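Local atomic coordinates of putative methylthioribose-1-phosphate isomerase (PDB entry 6A34), a protein that probably interconverts 5-methylthioribose 1-phosphate and 5-methylthioribulose 1-phosphate, an isomerase step of the methionine salvage pathway. Residues Phe275-Leu281 with Leu331-Asp337; Pro159-Thr165 with Phe238-Val244; Phe89-Tyr93 with Leu110-Lys114. One frame throughout, in Å; residues are numbered along the deposited sequence.

Contact 1. Residues Phe275-Leu281 with Leu331-Asp337; sequences FFAVAPL and LTGIITD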
loop_
_atom_site.group_PDB
_atom_site.type_symbol
_atom_site.label_atom_id
_atom_site.label_comp_id
_atom_site.label_asym_id
_atom_site.label_seq_id
_atom_site.Cartn_x
_atom_site.Cartn_y
_atom_site.Cartn_z
ATOM N N PHE A 275 6.018 5.608 -19.285
ATOM C CA PHE A 275 4.808 5.354 -18.567
ATOM C C PHE A 275 3.639 5.347 -19.555
ATOM O O PHE A 275 3.308 6.389 -20.155
ATOM C CB PHE A 275 4.641 6.459 -17.520
ATOM C CG PHE A 275 3.392 6.365 -16.698
ATOM C CD1 PHE A 275 3.357 5.605 -15.550
ATOM C CD2 PHE A 275 2.240 7.000 -17.091
ATOM C CE1 PHE A 275 2.201 5.521 -14.794
ATOM C CE2 PHE A 275 1.088 6.920 -16.331
ATOM C CZ PHE A 275 1.061 6.169 -15.195
ATOM N N PHE A 276 3.012 4.185 -19.712
ATOM C CA PHE A 276 1.922 3.991 -20.678
ATOM C C PHE A 276 0.629 3.554 -20.002
ATOM O O PHE A 276 0.642 2.753 -19.070
ATOM C CB PHE A 276 2.286 2.914 -21.687
ATOM C CG PHE A 276 3.414 3.266 -22.617
ATOM C CD1 PHE A 276 4.732 3.031 -22.258
ATOM C CD2 PHE A 276 3.149 3.780 -23.869
ATOM C CE1 PHE A 276 5.765 3.329 -23.132
ATOM C CE2 PHE A 276 4.179 4.079 -24.742
ATOM C CZ PHE A 276 5.486 3.840 -24.378
ATOM N N ALA A 277 -0.479 4.055 -20.537
ATOM C CA ALA A 277 -1.808 3.538 -20.325
ATOM C C ALA A 277 -2.178 2.693 -21.547
ATOM O O ALA A 277 -1.768 3.014 -22.666
ATOM C CB ALA A 277 -2.789 4.686 -20.163
ATOM N N VAL A 278 -2.943 1.627 -21.325
ATOM C CA VAL A 278 -3.442 0.775 -22.370
ATOM C C VAL A 278 -4.935 0.584 -22.107
ATOM O O VAL A 278 -5.324 0.249 -20.965
ATOM C CB VAL A 278 -2.683 -0.568 -22.446
ATOM C CG1 VAL A 278 -2.561 -1.266 -21.098
ATOM C CG2 VAL A 278 -3.307 -1.519 -23.464
ATOM N N ALA A 279 -5.755 0.847 -23.136
ATOM C CA ALA A 279 -7.207 0.650 -23.100
ATOM C C ALA A 279 -7.786 0.636 -24.510
ATOM O O ALA A 279 -7.190 1.220 -25.415
ATOM C CB ALA A 279 -7.847 1.733 -22.312
ATOM N N PRO A 280 -8.964 -0.001 -24.725
ATOM C CA PRO A 280 -9.655 0.052 -26.013
ATOM C C PRO A 280 -10.303 1.421 -26.224
ATOM O O PRO A 280 -10.505 2.141 -25.249
ATOM C CB PRO A 280 -10.698 -1.073 -25.909
ATOM C CG PRO A 280 -10.988 -1.188 -24.432
ATOM C CD PRO A 280 -9.722 -0.757 -23.715
ATOM N N LEU A 281 -10.607 1.761 -27.487
ATOM C CA LEU A 281 -11.263 3.035 -27.878
ATOM C C LEU A 281 -12.529 3.321 -27.050
ATOM O O LEU A 281 -12.803 4.469 -26.726
ATOM C CB LEU A 281 -11.587 3.019 -29.373
ATOM C CG LEU A 281 -10.710 3.928 -30.237
ATOM C CD1 LEU A 281 -9.237 3.668 -29.991
ATOM C CD2 LEU A 281 -11.045 3.763 -31.707
ATOM N N LEU A 331 1.988 10.953 -19.361
ATOM C CA LEU A 331 1.911 9.796 -20.294
ATOM C C LEU A 331 2.972 9.917 -21.389
ATOM O O LEU A 331 3.085 10.928 -22.042
ATOM C CB LEU A 331 0.531 9.696 -20.937
ATOM C CG LEU A 331 -0.582 9.142 -20.063
ATOM C CD1 LEU A 331 -1.950 9.441 -20.669
ATOM C CD2 LEU A 331 -0.420 7.646 -19.881
ATOM N N THR A 332 3.692 8.818 -21.626
ATOM C CA THR A 332 4.559 8.693 -22.776
ATOM C C THR A 332 3.695 8.395 -24.013
ATOM O O THR A 332 3.963 8.866 -25.071
ATOM C CB THR A 332 5.623 7.622 -22.531
ATOM O OG1 THR A 332 6.315 7.921 -21.319
ATOM C CG2 THR A 332 6.598 7.526 -23.682
ATOM N N GLY A 333 2.695 7.535 -23.860
ATOM C CA GLY A 333 1.752 7.213 -24.913
ATOM C C GLY A 333 0.542 6.468 -24.387
ATOM O O GLY A 333 0.522 6.020 -23.228
ATOM N N ILE A 334 -0.478 6.355 -25.234
ATOM C CA ILE A 334 -1.671 5.611 -24.902
ATOM C C ILE A 334 -1.815 4.470 -25.921
ATOM O O ILE A 334 -2.026 4.711 -27.108
ATOM C CB ILE A 334 -2.931 6.495 -24.889
ATOM C CG1 ILE A 334 -2.838 7.622 -23.866
ATOM C CG2 ILE A 334 -4.151 5.627 -24.672
ATOM C CD1 ILE A 334 -4.036 8.554 -23.848
ATOM N N ILE A 335 -1.733 3.238 -25.424
ATOM C CA ILE A 335 -1.815 2.067 -26.248
ATOM C C ILE A 335 -3.293 1.702 -26.370
ATOM O O ILE A 335 -3.945 1.464 -25.361
ATOM C CB ILE A 335 -0.976 0.917 -25.671
ATOM C CG1 ILE A 335 0.466 1.337 -25.401
ATOM C CG2 ILE A 335 -1.029 -0.280 -26.606
ATOM C CD1 ILE A 335 1.166 0.495 -24.375
ATOM N N THR A 336 -3.811 1.731 -27.603
ATOM C CA THR A 336 -5.194 1.367 -27.881
ATOM C C THR A 336 -5.233 0.192 -28.863
ATOM O O THR A 336 -4.219 -0.219 -29.414
ATOM C CB THR A 336 -6.024 2.511 -28.470
ATOM O OG1 THR A 336 -5.763 2.569 -29.869
ATOM C CG2 THR A 336 -5.773 3.836 -27.794
ATOM N N ASP A 337 -6.444 -0.325 -29.076
ATOM C CA ASP A 337 -6.666 -1.466 -29.975
ATOM C C ASP A 337 -6.609 -0.986 -31.432
ATOM O O ASP A 337 -6.739 -1.817 -32.316
ATOM C CB ASP A 337 -8.004 -2.143 -29.688
ATOM C CG ASP A 337 -9.193 -1.225 -29.910
ATOM O OD1 ASP A 337 -9.268 -0.167 -29.230
ATOM O OD2 ASP A 337 -10.035 -1.570 -30.765
#
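A277 and I335 are joined through the backbone at the middle of two neighbouring parallel strands, 275-278 and 333-336. I335 N donates to A277 O at 2.8 Å. The next bond runs from A279 N to I335 O, 2.9 Å. Together they hold the middle and C-terminal half of the pair. Nearer the start, the bond from A277 N to G333 O is weak. T332 adds two bonds there. Its backbone N donates to F275 O, and its OG1 accepts from F275 N at 3.1 Å, nearly straight at 170°. OG1 can do this because it stands opposite the carbonyl carbon, beside the residue's own N (chi1 -54°). The methyl CG2 is left to meet F276 CZ, and T332 CB lies over one face of the F276 ring, offset toward its rim.

On one face of the sheet, I335 sends CD1 against F276 CB at 3.8 Å, while I335 CB packs on V278 CB. A277 points to the other face, and L331 CD2 touches both A277 CB and the F275 ring. Past the strands, D337 OD1 accepts from L281 N at 2.9 Å, nearly along the carboxylate C-O direction. L281 CD1 rests against the T336 side chain.

A second shell holds these groups. R149 forms a salt bridge with D337 OD2, and T336 OG1 bonds to G339 O and R338 N. M150 of helix 125-157 lies against V278 and P280, while F345 of helix 345-354 covers L331 and I334.

Such adjacent parallel strands are expected of a Rossmann-like fold. The A279 side chain lies about 9 Å from that of D247, the predicted proton donor. The pair is largely buried, with polar side chains used at its ends. The D337 carboxylate is gripped on both oxygens, by a backbone N-H and an arginine, which would probably keep it ionised and hold its rotation.

Contact 2. Residues Pro159-Thr165 with Phe238-Val244; sequences PEGNILT and FVDAIIV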
loop_
_atom_site.group_PDB
_atom_site.type_symbol
_atom_site.label_atom_id
_atom_site.label_comp_id
_atom_site.label_asym_id
_atom_site.label_seq_id
_atom_site.Cartn_x
_atom_site.Cartn_y
_atom_site.Cartn_z
ATOM N N PRO A 159 10.017 -1.267 -23.889
ATOM C CA PRO A 159 11.332 -1.896 -23.945
ATOM C C PRO A 159 11.283 -3.335 -23.406
ATOM O O PRO A 159 10.428 -3.660 -22.582
ATOM C CB PRO A 159 12.152 -0.980 -23.025
ATOM C CG PRO A 159 11.155 -0.564 -21.978
ATOM C CD PRO A 159 9.874 -0.337 -22.759
ATOM N N GLU A 160 12.212 -4.170 -23.878
ATOM C CA GLU A 160 12.559 -5.397 -23.218
ATOM C C GLU A 160 13.086 -5.060 -21.833
ATOM O O GLU A 160 13.809 -4.066 -21.665
ATOM C CB GLU A 160 13.741 -6.157 -23.824
ATOM C CG GLU A 160 13.789 -6.177 -25.334
ATOM C CD GLU A 160 14.635 -7.324 -25.867
ATOM O OE1 GLU A 160 14.506 -7.621 -27.086
ATOM O OE2 GLU A 160 15.417 -7.921 -25.044
ATOM N N GLY A 161 12.764 -5.924 -20.878
ATOM C CA GLY A 161 13.353 -5.870 -19.578
ATOM C C GLY A 161 12.299 -6.008 -18.530
ATOM O O GLY A 161 11.438 -6.840 -18.639
ATOM N N ASN A 162 12.350 -5.097 -17.575
ATOM C CA ASN A 162 11.601 -5.127 -16.383
ATOM C C ASN A 162 10.481 -4.090 -16.519
ATOM O O ASN A 162 10.730 -2.888 -16.673
ATOM C CB ASN A 162 12.535 -4.876 -15.196
ATOM C CG ASN A 162 13.692 -5.860 -15.116
ATOM O OD1 ASN A 162 13.631 -6.977 -15.647
ATOM N ND2 ASN A 162 14.755 -5.461 -14.435
ATOM N N ILE A 163 9.250 -4.583 -16.471
ATOM C CA ILE A 163 8.039 -3.798 -16.541
ATOM C C ILE A 163 7.353 -3.815 -15.174
ATOM O O ILE A 163 7.398 -4.820 -14.492
ATOM C CB ILE A 163 7.090 -4.385 -17.595
ATOM C CG1 ILE A 163 7.795 -4.608 -18.934
ATOM C CG2 ILE A 163 5.859 -3.502 -17.705
ATOM C CD1 ILE A 163 8.446 -3.359 -19.501
ATOM N N LEU A 164 6.669 -2.722 -14.830
ATOM C CA LEU A 164 5.892 -2.640 -13.556
ATOM C C LEU A 164 4.441 -2.259 -13.886
ATOM O O LEU A 164 4.163 -1.485 -14.779
ATOM C CB LEU A 164 6.678 -1.724 -12.603
ATOM C CG LEU A 164 6.058 -0.924 -11.449
ATOM C CD1 LEU A 164 4.555 -0.947 -11.322
ATOM C CD2 LEU A 164 6.723 -1.249 -10.120
ATOM N N THR A 165 3.511 -2.894 -13.194
ATOM C CA THR A 165 2.103 -2.582 -13.370
ATOM C C THR A 165 1.420 -2.559 -12.007
ATOM O O THR A 165 2.062 -2.727 -10.945
ATOM C CB THR A 165 1.435 -3.538 -14.369
ATOM O OG1 THR A 165 0.172 -3.025 -14.808
ATOM C CG2 THR A 165 1.244 -4.922 -13.813
ATOM N N PHE A 238 15.480 -0.739 -11.145
ATOM C CA PHE A 238 14.891 -2.064 -11.408
ATOM C C PHE A 238 13.700 -2.030 -12.392
ATOM O O PHE A 238 13.146 -3.072 -12.677
ATOM C CB PHE A 238 14.492 -2.739 -10.098
ATOM C CG PHE A 238 15.606 -3.002 -9.126
ATOM C CD1 PHE A 238 16.929 -3.098 -9.545
ATOM C CD2 PHE A 238 15.311 -3.238 -7.791
ATOM C CE1 PHE A 238 17.941 -3.362 -8.633
ATOM C CE2 PHE A 238 16.321 -3.521 -6.885
ATOM C CZ PHE A 238 17.636 -3.580 -7.307
ATOM N N VAL A 239 13.330 -0.866 -12.935
ATOM C CA VAL A 239 12.154 -0.738 -13.804
ATOM C C VAL A 239 12.516 0.028 -15.094
ATOM O O VAL A 239 12.906 1.203 -15.038
ATOM C CB VAL A 239 11.005 -0.016 -13.087
ATOM C CG1 VAL A 239 9.769 0.094 -13.991
ATOM C CG2 VAL A 239 10.672 -0.631 -11.726
ATOM N N ASP A 240 12.267 -0.614 -16.246
ATOM C CA ASP A 240 12.528 -0.055 -17.559
ATOM C C ASP A 240 11.304 0.693 -18.105
ATOM O O ASP A 240 11.459 1.630 -18.847
ATOM C CB ASP A 240 13.029 -1.151 -18.509
ATOM C CG ASP A 240 14.270 -1.892 -18.010
ATOM O OD1 ASP A 240 15.234 -1.220 -17.564
ATOM O OD2 ASP A 240 14.264 -3.157 -18.041
ATOM N N ALA A 241 10.086 0.265 -17.754
ATOM C CA ALA A 241 8.873 0.966 -18.141
ATOM C C ALA A 241 7.718 0.525 -17.245
ATOM O O ALA A 241 7.776 -0.525 -16.611
ATOM C CB ALA A 241 8.559 0.705 -19.591
ATOM N N ILE A 242 6.681 1.363 -17.197
ATOM C CA ILE A 242 5.500 1.141 -16.389
ATOM C C ILE A 242 4.284 1.127 -17.327
ATOM O O ILE A 242 4.185 1.932 -18.186
ATOM C CB ILE A 242 5.380 2.239 -15.321
ATOM C CG1 ILE A 242 6.534 2.193 -14.323
ATOM C CG2 ILE A 242 4.039 2.157 -14.646
ATOM C CD1 ILE A 242 6.760 3.492 -13.573
ATOM N N ILE A 243 3.388 0.160 -17.166
ATOM C CA ILE A 243 2.207 0.100 -17.965
ATOM C C ILE A 243 1.037 -0.112 -17.019
ATOM O O ILE A 243 1.109 -0.943 -16.111
ATOM C CB ILE A 243 2.279 -0.964 -19.087
ATOM C CG1 ILE A 243 1.026 -0.905 -19.964
ATOM C CG2 ILE A 243 2.501 -2.363 -18.577
ATOM C CD1 ILE A 243 1.122 -1.675 -21.250
ATOM N N VAL A 244 -0.010 0.682 -17.240
ATOM C CA VAL A 244 -1.222 0.591 -16.471
ATOM C C VAL A 244 -2.419 0.553 -17.417
ATOM O O VAL A 244 -2.328 0.936 -18.577
ATOM C CB VAL A 244 -1.351 1.752 -15.479
ATOM C CG1 VAL A 244 -0.204 1.746 -14.481
ATOM C CG2 VAL A 244 -1.481 3.074 -16.209
HETATM O O HOH W 1 15.661 -2.284 -14.970
#
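P159 lays the CD and CG edge of its ring on the methyl of A241, with P159 CD 3.6 Å from A241 CB. This covers the start of strand 241-244 where it pairs with strand 161-165. The two are parallel neighbours inside the mixed sheet. L164 N donates to A241 O and L164 O accepts from I243 N at 3.0 Å. At the far end T165 OG1 donates to I243 O at 2.6 Å. With chi1 -165°, the hydroxyl lies opposite its own N and reaches the neighbouring strand. T165 lies near C167, a predicted transition-state stabiliser, and V244 near N257, predicted to bind substrate.

D240 ties the near end. Its OD2 accepts from N162 N at 2.8 Å, almost straight at 170°, on the anti side and 27° out of the carboxylate plane. In return D240 N donates to N162 O, also at 2.8 Å. The two residues therefore grip each other in both directions. D240 OD1 takes a bond from a water, which also accepts a weak one from N162 ND2. That ND2 also bonds to a hexane-1,6-diol, probably from the crystallisation liquor, and weakly to F238 O. With an alanine in place of D240, N162 N would probably lose its acceptor and the water its carboxylate partner, leaving mainly backbone bonds at this end. G161 passes close by OD2, where a side chain would clash.

I163 CG2 meets I243 CG2 at 3.7 Å. On the other face, L164 CB meets V239 CG1 at 3.8 Å.

Strand 193-199 lies on the other side of strand 161-165, and W197 NE1 bonds to F238 O. Helix 230-235 covers L164, V239 and I242. Helix 180-189 covers I163, T165 and I243. F238 reaches Y319 of the second subunit.

Contact 3. Residues Phe89-Tyr93 with Leu110-Lys114; sequences FEKAY and LNRIK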
loop_
_atom_site.group_PDB
_atom_site.type_symbol
_atom_site.label_atom_id
_atom_site.label_comp_id
_atom_site.label_asym_id
_atom_site.label_seq_id
_atom_site.Cartn_x
_atom_site.Cartn_y
_atom_site.Cartn_z
ATOM N N PHE A 89 -38.091 -12.306 -23.055
ATOM C CA PHE A 89 -36.839 -11.662 -23.364
ATOM C C PHE A 89 -36.715 -10.322 -22.620
ATOM O O PHE A 89 -35.657 -9.995 -22.075
ATOM C CB PHE A 89 -36.705 -11.433 -24.864
ATOM C CG PHE A 89 -35.533 -10.553 -25.205
ATOM C CD1 PHE A 89 -35.677 -9.175 -25.227
ATOM C CD2 PHE A 89 -34.287 -11.107 -25.460
ATOM C CE1 PHE A 89 -34.590 -8.366 -25.506
ATOM C CE2 PHE A 89 -33.212 -10.301 -25.782
ATOM C CZ PHE A 89 -33.360 -8.930 -25.779
ATOM N N GLU A 90 -37.789 -9.528 -22.648
ATOM C CA GLU A 90 -37.858 -8.274 -21.895
ATOM C C GLU A 90 -37.668 -8.561 -20.395
ATOM O O GLU A 90 -36.873 -7.906 -19.736
ATOM C CB GLU A 90 -39.175 -7.546 -22.182
ATOM C CG GLU A 90 -38.977 -6.104 -22.615
ATOM C CD GLU A 90 -38.460 -5.146 -21.547
ATOM O OE1 GLU A 90 -38.847 -5.303 -20.375
ATOM O OE2 GLU A 90 -37.687 -4.229 -21.892
ATOM N N LYS A 91 -38.369 -9.554 -19.842
ATOM C CA LYS A 91 -38.150 -9.883 -18.434
ATOM C C LYS A 91 -36.665 -10.190 -18.180
ATOM O O LYS A 91 -36.085 -9.721 -17.200
ATOM C CB LYS A 91 -38.983 -11.077 -17.979
ATOM C CG LYS A 91 -40.392 -10.736 -17.517
ATOM C CD LYS A 91 -41.229 -11.972 -17.184
ATOM C CE LYS A 91 -42.626 -11.629 -16.703
ATOM N NZ LYS A 91 -43.321 -10.723 -17.650
ATOM N N ALA A 92 -36.051 -10.975 -19.075
ATOM C CA ALA A 92 -34.692 -11.409 -18.894
ATOM C C ALA A 92 -33.726 -10.211 -19.022
ATOM O O ALA A 92 -32.753 -10.114 -18.285
ATOM C CB ALA A 92 -34.389 -12.521 -19.868
ATOM N N TYR A 93 -34.007 -9.310 -19.960
ATOM C CA TYR A 93 -33.254 -8.078 -20.138
ATOM C C TYR A 93 -33.220 -7.272 -18.834
ATOM O O TYR A 93 -32.157 -6.821 -18.426
ATOM C CB TYR A 93 -33.852 -7.249 -21.270
ATOM C CG TYR A 93 -33.431 -5.804 -21.312
ATOM C CD1 TYR A 93 -32.262 -5.418 -21.946
ATOM C CD2 TYR A 93 -34.209 -4.815 -20.720
ATOM C CE1 TYR A 93 -31.873 -4.086 -22.003
ATOM C CE2 TYR A 93 -33.820 -3.482 -20.743
ATOM C CZ TYR A 93 -32.652 -3.113 -21.394
ATOM O OH TYR A 93 -32.279 -1.798 -21.451
ATOM N N LEU A 110 -26.405 -5.296 -23.197
ATOM C CA LEU A 110 -27.793 -5.628 -23.152
ATOM C C LEU A 110 -28.565 -4.801 -24.169
ATOM O O LEU A 110 -29.362 -5.348 -24.906
ATOM C CB LEU A 110 -28.354 -5.383 -21.752
ATOM C CG LEU A 110 -27.860 -6.360 -20.695
ATOM C CD1 LEU A 110 -28.448 -6.016 -19.330
ATOM C CD2 LEU A 110 -28.183 -7.793 -21.089
ATOM N N ASN A 111 -28.337 -3.490 -24.164
ATOM C CA ASN A 111 -29.005 -2.582 -25.071
ATOM C C ASN A 111 -28.699 -2.895 -26.541
ATOM O O ASN A 111 -29.526 -2.664 -27.407
ATOM C CB ASN A 111 -28.631 -1.128 -24.790
ATOM C CG ASN A 111 -29.806 -0.395 -24.199
ATOM O OD1 ASN A 111 -30.039 -0.458 -22.990
ATOM N ND2 ASN A 111 -30.590 0.223 -25.069
ATOM N N ARG A 112 -27.471 -3.306 -26.828
ATOM C CA ARG A 112 -27.058 -3.710 -28.173
ATOM C C ARG A 112 -27.927 -4.885 -28.671
ATOM O O ARG A 112 -28.288 -4.934 -29.846
ATOM C CB ARG A 112 -25.587 -4.120 -28.139
ATOM C CG ARG A 112 -25.020 -4.583 -29.472
ATOM C CD ARG A 112 -23.515 -4.791 -29.400
ATOM N NE ARG A 112 -22.992 -5.499 -30.565
ATOM C CZ ARG A 112 -21.714 -5.650 -30.798
ATOM N NH1 ARG A 112 -20.851 -5.234 -29.884
ATOM N NH2 ARG A 112 -21.295 -6.199 -31.928
ATOM N N ILE A 113 -28.243 -5.827 -27.770
ATOM C CA ILE A 113 -29.022 -7.013 -28.134
ATOM C C ILE A 113 -30.520 -6.666 -28.210
ATOM O O ILE A 113 -31.158 -6.930 -29.219
ATOM C CB ILE A 113 -28.720 -8.151 -27.160
ATOM C CG1 ILE A 113 -27.250 -8.557 -27.306
ATOM C CG2 ILE A 113 -29.699 -9.303 -27.376
ATOM C CD1 ILE A 113 -26.848 -9.707 -26.428
ATOM N N LYS A 114 -31.057 -6.111 -27.126
ATOM C CA LYS A 114 -32.374 -5.473 -27.067
ATOM C C LYS A 114 -32.688 -4.735 -28.387
ATOM O O LYS A 114 -33.702 -5.021 -29.023
ATOM C CB LYS A 114 -32.398 -4.555 -25.842
ATOM C CG LYS A 114 -33.519 -3.533 -25.767
ATOM C CD LYS A 114 -34.860 -4.113 -25.399
ATOM C CE LYS A 114 -35.737 -3.118 -24.663
ATOM N NZ LYS A 114 -37.058 -3.716 -24.351
#
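Y93 presents its ring flat to K114, whose CG lies over one face while the two side chains cross at about a right angle. Y93 CE1 is 3.9 Å from K114 CB and 3.8 Å from L110 CB. With chi1 163°, the Y93 ring swings away from its own N and between the two helices. K114 bends at chi2 and then runs on across the ring to E90. There K114 NZ donates to E90 OE2 at 2.6 Å in a salt bridge, using the anti lone pair of that oxygen. E118 is a long, weak second partner of the ammonium. The ammonium is too far from the Y93 ring for more than a weak cation-pi attraction.

The Y93 hydroxyl donates to N111 OD1 at 3.0 Å, from above the amide carbonyl plane rather than on a lone pair. The ring and amide planes stand 73° apart. K97 also bonds to this hydroxyl. F89 turns the edge of its ring to the other helix: F89 CZ is 3.8 Å from K114 CA, and F89 CE2 meets I113 CG2 at 4.0 Å.

This is antiparallel packing (169°) of two successive helices, 82-97 and 104-119, away from the sheet. The segment axes are 11.3 Å apart, so long side chains bridge them. L70 of helix 59-76 packs on F89 and L110. Helix 125-157 flanks the pair, its I132 touching F89 and its I139 touching I113.

In the fold
Along the chain contact 3 closes first, then contact 2, then contact 1. Contacts 1 and 2 belong to one mixed sheet, their centres 14 Å apart. Its strands 161-165, 241-244, 275-278 and 333-336 lie side by side, all parallel. Probable backbone bonds, V244 N to F276 O and V278 N to V244 O, join the two contacts. This sheet forms the core of the Rossmann-like region expected of the family and brings strands near predicted active-site residues. Contact 3 lies among helices, 32 Å from contact 1 and 42 Å from contact 2 between centres, across the chain's centre from contact 2. Helix 125-157 packs on both contact 1 and contact 3.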